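Local coordinates for protein probable porin (Pseudomonas aeruginosa, PDB 4FSP) that forms a beta-barrel of the OprD family in the outer membrane and probably acts as a porin for small solutes, at residues Glu218-Lys231 / Ser243-Arg257. Numbering follows the deposited sequence.
With C8E ((hydroxyethyloxy)tri(ethyloxy)octane), chain I.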
loop_
_atom_site.group_PDB
_atom_site.type_symbol
_atom_site.label_atom_id
_atom_site.label_comp_id
_atom_site.label_asym_id
_atom_site.label_seq_id
_atom_site.Cartn_x
_atom_site.Cartn_y
_atom_site.Cartn_z
ATOM N N GLU A 218 -5.743 -14.231 6.144
ATOM C CA GLU A 218 -6.224 -14.658 7.447
ATOM C C GLU A 218 -5.189 -14.362 8.512
ATOM O O GLU A 218 -4.087 -14.916 8.472
ATOM C CB GLU A 218 -6.531 -16.172 7.416
ATOM C CG GLU A 218 -6.938 -16.749 8.762
ATOM C CD GLU A 218 -7.269 -18.231 8.701
ATOM O OE1 GLU A 218 -7.696 -18.716 7.627
ATOM O OE2 GLU A 218 -7.095 -18.917 9.732
ATOM N N LEU A 219 -5.526 -13.476 9.448
ATOM C CA LEU A 219 -4.715 -13.319 10.647
ATOM C C LEU A 219 -5.251 -14.342 11.620
ATOM O O LEU A 219 -6.348 -14.170 12.158
ATOM C CB LEU A 219 -4.872 -11.923 11.247
ATOM C CG LEU A 219 -4.072 -11.690 12.539
ATOM C CD1 LEU A 219 -2.547 -11.761 12.275
ATOM C CD2 LEU A 219 -4.451 -10.339 13.133
ATOM N N GLU A 220 -4.492 -15.413 11.835
ATOM C CA GLU A 220 -5.017 -16.586 12.535
ATOM C C GLU A 220 -5.604 -16.269 13.907
ATOM O O GLU A 220 -5.079 -15.424 14.637
ATOM C CB GLU A 220 -3.958 -17.691 12.625
ATOM C CG GLU A 220 -3.574 -18.253 11.259
ATOM C CD GLU A 220 -2.713 -19.511 11.348
ATOM O OE1 GLU A 220 -2.428 -19.985 12.473
ATOM O OE2 GLU A 220 -2.327 -20.031 10.279
ATOM N N GLN A 221 -6.717 -16.927 14.227
ATOM C CA GLN A 221 -7.430 -16.695 15.480
ATOM C C GLN A 221 -7.991 -15.272 15.598
ATOM O O GLN A 221 -8.433 -14.872 16.681
ATOM C CB GLN A 221 -6.542 -17.023 16.700
ATOM C CG GLN A 221 -5.836 -18.386 16.634
ATOM C CD GLN A 221 -6.810 -19.547 16.446
ATOM O OE1 GLN A 221 -7.940 -19.516 16.936
ATOM N NE2 GLN A 221 -6.373 -20.575 15.729
ATOM N N VAL A 222 -7.968 -14.503 14.504
ATOM C CA VAL A 222 -8.566 -13.162 14.521
ATOM C C VAL A 222 -9.617 -12.904 13.429
ATOM O O VAL A 222 -10.804 -12.761 13.732
ATOM C CB VAL A 222 -7.510 -12.034 14.495
ATOM C CG1 VAL A 222 -8.181 -10.707 14.847
ATOM C CG2 VAL A 222 -6.387 -12.330 15.473
ATOM N N TYR A 223 -9.187 -12.818 12.169
ATOM C CA TYR A 223 -10.133 -12.647 11.071
ATOM C C TYR A 223 -9.618 -13.246 9.773
ATOM O O TYR A 223 -8.412 -13.423 9.592
ATOM C CB TYR A 223 -10.457 -11.164 10.842
ATOM C CG TYR A 223 -9.343 -10.393 10.175
ATOM C CD1 TYR A 223 -8.324 -9.834 10.931
ATOM C CD2 TYR A 223 -9.299 -10.227 8.786
ATOM C CE1 TYR A 223 -7.282 -9.127 10.335
ATOM C CE2 TYR A 223 -8.260 -9.509 8.179
ATOM C CZ TYR A 223 -7.258 -8.963 8.967
ATOM O OH TYR A 223 -6.221 -8.255 8.399
ATOM N N ALA A 224 -10.552 -13.542 8.874
ATOM C CA ALA A 224 -10.244 -13.930 7.505
ATOM C C ALA A 224 -10.948 -12.930 6.615
ATOM O O ALA A 224 -12.059 -12.507 6.923
ATOM C CB ALA A 224 -10.760 -15.331 7.204
ATOM N N GLN A 225 -10.315 -12.556 5.509
ATOM C CA GLN A 225 -10.926 -11.616 4.578
ATOM C C GLN A 225 -10.865 -12.167 3.161
ATOM O O GLN A 225 -9.818 -12.631 2.719
ATOM C CB GLN A 225 -10.217 -10.267 4.661
ATOM C CG GLN A 225 -10.584 -9.242 3.591
ATOM C CD GLN A 225 -9.971 -7.869 3.908
ATOM O OE1 GLN A 225 -9.114 -7.359 3.168
ATOM N NE2 GLN A 225 -10.400 -7.278 5.022
ATOM N N HIS A 226 -12.000 -12.140 2.465
ATOM C CA HIS A 226 -12.043 -12.522 1.056
ATOM C C HIS A 226 -12.084 -11.244 0.235
ATOM O O HIS A 226 -12.818 -10.317 0.568
ATOM C CB HIS A 226 -13.294 -13.360 0.746
ATOM C CG HIS A 226 -13.326 -14.691 1.431
ATOM N ND1 HIS A 226 -12.768 -15.829 0.881
ATOM C CD2 HIS A 226 -13.865 -15.078 2.612
ATOM C CE1 HIS A 226 -12.956 -16.848 1.696
ATOM N NE2 HIS A 226 -13.624 -16.423 2.756
ATOM N N PHE A 227 -11.290 -11.190 -0.828
ATOM C CA PHE A 227 -11.279 -10.029 -1.714
ATOM C C PHE A 227 -11.580 -10.453 -3.136
ATOM O O PHE A 227 -11.050 -11.469 -3.609
ATOM C CB PHE A 227 -9.902 -9.340 -1.697
ATOM C CG PHE A 227 -9.724 -8.323 -2.793
ATOM C CD1 PHE A 227 -9.249 -8.698 -4.054
ATOM C CD2 PHE A 227 -10.053 -6.992 -2.577
ATOM C CE1 PHE A 227 -9.099 -7.754 -5.073
ATOM C CE2 PHE A 227 -9.902 -6.036 -3.601
ATOM C CZ PHE A 227 -9.421 -6.420 -4.849
ATOM N N LEU A 228 -12.376 -9.646 -3.839
ATOM C CA LEU A 228 -12.629 -9.864 -5.266
ATOM C C LEU A 228 -12.579 -8.520 -5.945
ATOM O O LEU A 228 -13.213 -7.571 -5.486
ATOM C CB LEU A 228 -13.998 -10.511 -5.505
ATOM C CG LEU A 228 -14.334 -10.844 -6.967
ATOM C CD1 LEU A 228 -13.343 -11.883 -7.527
ATOM C CD2 LEU A 228 -15.766 -11.368 -7.089
ATOM N N GLY A 229 -11.821 -8.431 -7.032
ATOM C CA GLY A 229 -11.620 -7.154 -7.685
ATOM C C GLY A 229 -11.577 -7.226 -9.201
ATOM O O GLY A 229 -11.253 -8.255 -9.793
ATOM N N LEU A 230 -11.891 -6.113 -9.841
ATOM C CA LEU A 230 -11.899 -6.039 -11.298
ATOM C C LEU A 230 -11.342 -4.683 -11.692
ATOM O O LEU A 230 -11.811 -3.650 -11.191
ATOM C CB LEU A 230 -13.340 -6.167 -11.828
ATOM C CG LEU A 230 -13.479 -5.961 -13.347
ATOM C CD1 LEU A 230 -12.807 -7.105 -14.075
ATOM C CD2 LEU A 230 -14.964 -5.845 -13.799
ATOM N N LYS A 231 -10.349 -4.676 -12.575
ATOM C CA LYS A 231 -9.841 -3.427 -13.131
ATOM C C LYS A 231 -9.956 -3.422 -14.648
ATOM O O LYS A 231 -9.600 -4.410 -15.301
ATOM C CB LYS A 231 -8.381 -3.245 -12.742
ATOM C CG LYS A 231 -8.160 -3.104 -11.252
ATOM C CD LYS A 231 -6.668 -3.072 -10.982
ATOM C CE LYS A 231 -6.364 -2.697 -9.550
ATOM N NZ LYS A 231 -4.912 -2.401 -9.413
ATOM N N SER A 243 -11.463 1.874 -14.431
ATOM C CA SER A 243 -12.390 1.510 -13.374
ATOM C C SER A 243 -11.686 0.529 -12.478
ATOM O O SER A 243 -10.848 -0.244 -12.938
ATOM C CB SER A 243 -13.632 0.860 -13.963
ATOM O OG SER A 243 -13.246 -0.053 -14.982
ATOM N N ASP A 244 -12.040 0.536 -11.201
ATOM C CA ASP A 244 -11.335 -0.269 -10.220
ATOM C C ASP A 244 -12.434 -0.616 -9.237
ATOM O O ASP A 244 -12.969 0.265 -8.569
ATOM C CB ASP A 244 -10.207 0.592 -9.593
ATOM C CG ASP A 244 -9.432 -0.116 -8.469
ATOM O OD1 ASP A 244 -9.885 -1.162 -7.951
ATOM O OD2 ASP A 244 -8.353 0.397 -8.068
ATOM N N LEU A 245 -12.812 -1.886 -9.165
ATOM C CA LEU A 245 -13.934 -2.266 -8.312
ATOM C C LEU A 245 -13.486 -3.326 -7.321
ATOM O O LEU A 245 -12.770 -4.258 -7.682
ATOM C CB LEU A 245 -15.109 -2.780 -9.156
ATOM C CG LEU A 245 -15.630 -1.834 -10.252
ATOM C CD1 LEU A 245 -16.603 -2.566 -11.181
ATOM C CD2 LEU A 245 -16.291 -0.584 -9.665
ATOM N N ARG A 246 -13.888 -3.172 -6.065
ATOM C CA ARG A 246 -13.350 -4.004 -5.005
ATOM C C ARG A 246 -14.441 -4.397 -4.031
ATOM O O ARG A 246 -15.079 -3.535 -3.435
ATOM C CB ARG A 246 -12.265 -3.239 -4.230
ATOM C CG ARG A 246 -11.237 -2.525 -5.106
ATOM C CD ARG A 246 -10.132 -1.872 -4.268
ATOM N NE ARG A 246 -9.217 -1.066 -5.087
ATOM C CZ ARG A 246 -8.211 -0.342 -4.595
ATOM N NH1 ARG A 246 -7.980 -0.303 -3.289
ATOM N NH2 ARG A 246 -7.439 0.346 -5.415
ATOM N N LEU A 247 -14.643 -5.699 -3.869
ATOM C CA LEU A 247 -15.553 -6.217 -2.855
ATOM C C LEU A 247 -14.731 -7.027 -1.871
ATOM O O LEU A 247 -13.872 -7.820 -2.284
ATOM C CB LEU A 247 -16.619 -7.128 -3.485
ATOM C CG LEU A 247 -17.621 -6.475 -4.442
ATOM C CD1 LEU A 247 -18.483 -7.534 -5.124
ATOM C CD2 LEU A 247 -18.506 -5.529 -3.667
ATOM N N ALA A 248 -14.982 -6.846 -0.577
ATOM C CA ALA A 248 -14.297 -7.680 0.401
ATOM C C ALA A 248 -15.257 -8.118 1.493
ATOM O O ALA A 248 -16.179 -7.381 1.851
ATOM C CB ALA A 248 -13.072 -6.952 0.992
ATOM N N LEU A 249 -15.047 -9.332 1.999
ATOM C CA LEU A 249 -15.883 -9.903 3.055
ATOM C C LEU A 249 -14.992 -10.374 4.187
ATOM O O LEU A 249 -14.077 -11.180 3.971
ATOM C CB LEU A 249 -16.700 -11.087 2.532
ATOM C CG LEU A 249 -17.458 -11.888 3.606
ATOM C CD1 LEU A 249 -18.577 -11.045 4.168
ATOM C CD2 LEU A 249 -18.024 -13.193 3.053
ATOM N N SER A 250 -15.234 -9.859 5.391
ATOM C CA SER A 250 -14.363 -10.181 6.523
ATOM C C SER A 250 -15.192 -10.684 7.686
ATOM O O SER A 250 -16.253 -10.132 7.990
ATOM C CB SER A 250 -13.577 -8.945 6.965
ATOM O OG SER A 250 -13.006 -8.276 5.843
ATOM N N ARG A 251 -14.698 -11.730 8.340
ATOM C CA ARG A 251 -15.399 -12.339 9.454
ATOM C C ARG A 251 -14.342 -12.791 10.439
ATOM O O ARG A 251 -13.216 -13.088 10.039
ATOM C CB ARG A 251 -16.222 -13.536 8.962
ATOM C CG ARG A 251 -17.482 -13.804 9.778
ATOM C CD ARG A 251 -17.590 -15.268 10.183
ATOM N NE ARG A 251 -18.027 -15.418 11.571
ATOM C CZ ARG A 251 -18.030 -16.569 12.237
ATOM N NH1 ARG A 251 -17.617 -17.681 11.644
ATOM N NH2 ARG A 251 -18.442 -16.606 13.499
ATOM N N ASP A 252 -14.682 -12.831 11.725
ATOM C CA ASP A 252 -13.740 -13.324 12.722
ATOM C C ASP A 252 -13.525 -14.799 12.463
ATOM O O ASP A 252 -14.349 -15.436 11.801
ATOM C CB ASP A 252 -14.302 -13.159 14.124
ATOM C CG ASP A 252 -15.680 -13.742 14.250
ATOM O OD1 ASP A 252 -16.650 -13.068 13.817
ATOM O OD2 ASP A 252 -15.791 -14.875 14.764
ATOM N N THR A 253 -12.432 -15.352 12.978
ATOM C CA THR A 253 -12.171 -16.767 12.764
ATOM C C THR A 253 -11.477 -17.361 13.974
ATOM O O THR A 253 -10.770 -16.652 14.698
ATOM C CB THR A 253 -11.315 -16.974 11.502
ATOM O OG1 THR A 253 -11.284 -18.364 11.161
ATOM C CG2 THR A 253 -9.906 -16.471 11.738
ATOM N N GLY A 254 -11.694 -18.656 14.195
ATOM C CA GLY A 254 -11.125 -19.356 15.340
ATOM C C GLY A 254 -11.508 -18.732 16.671
ATOM O O GLY A 254 -12.686 -18.425 16.909
ATOM N N GLY A 255 -10.510 -18.524 17.530
ATOM C CA GLY A 255 -10.722 -17.927 18.841
ATOM C C GLY A 255 -11.230 -16.491 18.859
ATOM O O GLY A 255 -11.572 -15.972 19.929
ATOM N N ALA A 256 -11.272 -15.851 17.689
ATOM C CA ALA A 256 -11.839 -14.505 17.550
ATOM C C ALA A 256 -11.296 -13.533 18.583
ATOM O O ALA A 256 -12.059 -12.914 19.313
ATOM C CB ALA A 256 -13.369 -14.556 17.646
ATOM N N ARG A 257 -9.985 -13.385 18.648
ATOM C CA ARG A 257 -9.396 -12.520 19.658
ATOM C C ARG A 257 -9.723 -11.051 19.424
ATOM O O ARG A 257 -9.349 -10.202 20.231
ATOM C CB ARG A 257 -7.880 -12.715 19.688
ATOM C CG ARG A 257 -7.438 -14.161 19.875
ATOM C CD ARG A 257 -5.915 -14.285 19.763
ATOM N NE ARG A 257 -5.449 -15.641 20.033
ATOM C CZ ARG A 257 -4.227 -16.086 19.747
ATOM N NH1 ARG A 257 -3.331 -15.290 19.172
ATOM N NH2 ARG A 257 -3.904 -17.337 20.028
HETATM C C4 C8E I . -10.632 -18.671 -7.775
HETATM C C5 C8E I . -11.444 -18.298 -6.545
HETATM C C6 C8E I . -11.257 -19.270 -5.385
HETATM C C7 C8E I . -12.328 -18.971 -4.342
HETATM C C8 C8E I . -12.255 -19.864 -3.111
HETATM O O9 C8E I . -13.029 -19.296 -2.071
HETATM C C10 C8E I . -13.406 -20.236 -1.081
HETATM C C11 C8E I . -14.047 -19.504 0.091
HETATM O O12 C8E I . -14.258 -20.351 1.205
#
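Q221 reaches into the type II' turn T253-A256 with its side-chain amide. Its OE1 accepts the N-H of G255 at 2.8 Å. A bend at chi2 (-56°) brings the carbonyl round to that turn. The backbone O of Q221 takes the N-H of R257 in a nearly straight bond (2.9 Å, 174°). The chain of R257 then runs back across the glutamine, and CB of Q221 lies over one face of the guanidinium, 3.8 Å from NE, while R257 NH1 is hydrogen-bonded to Q193 O. At the start of the turn, T253 sets CG2 3.7 Å from Y223 N.

Beyond this loop, regular antiparallel pairing joins 223-231 to 243-252. The face with Q225, F227 and R246 carries mostly polar and aromatic side chains, with A248 among them. Q225 NE2 gives a hydrogen bond to S250 OG at 2.9 Å and has a second acceptor in P294 O. The F227 ring puts CE2 3.7 Å from R246 CB. R246 grips both carboxylate oxygens of D244 through NE and NH2, and makes a cation-pi contact with Y302. The F227 ring packs close to G229, its CZ 3.7 Å from G229 CA.

L228, L230, L245, L247 and L249 make most of the other face nonpolar, consistent with a membrane-facing barrel wall. Detergent lies on this side: C11 of a C8E sits 3.3 Å from H226 CE1, while H226 ND1 is bonded to Y214 OH. The two strands form a hairpin in the barrel wall, flanked by strand 210-219 beside 223-235 and strand 262-273 beside 240-252.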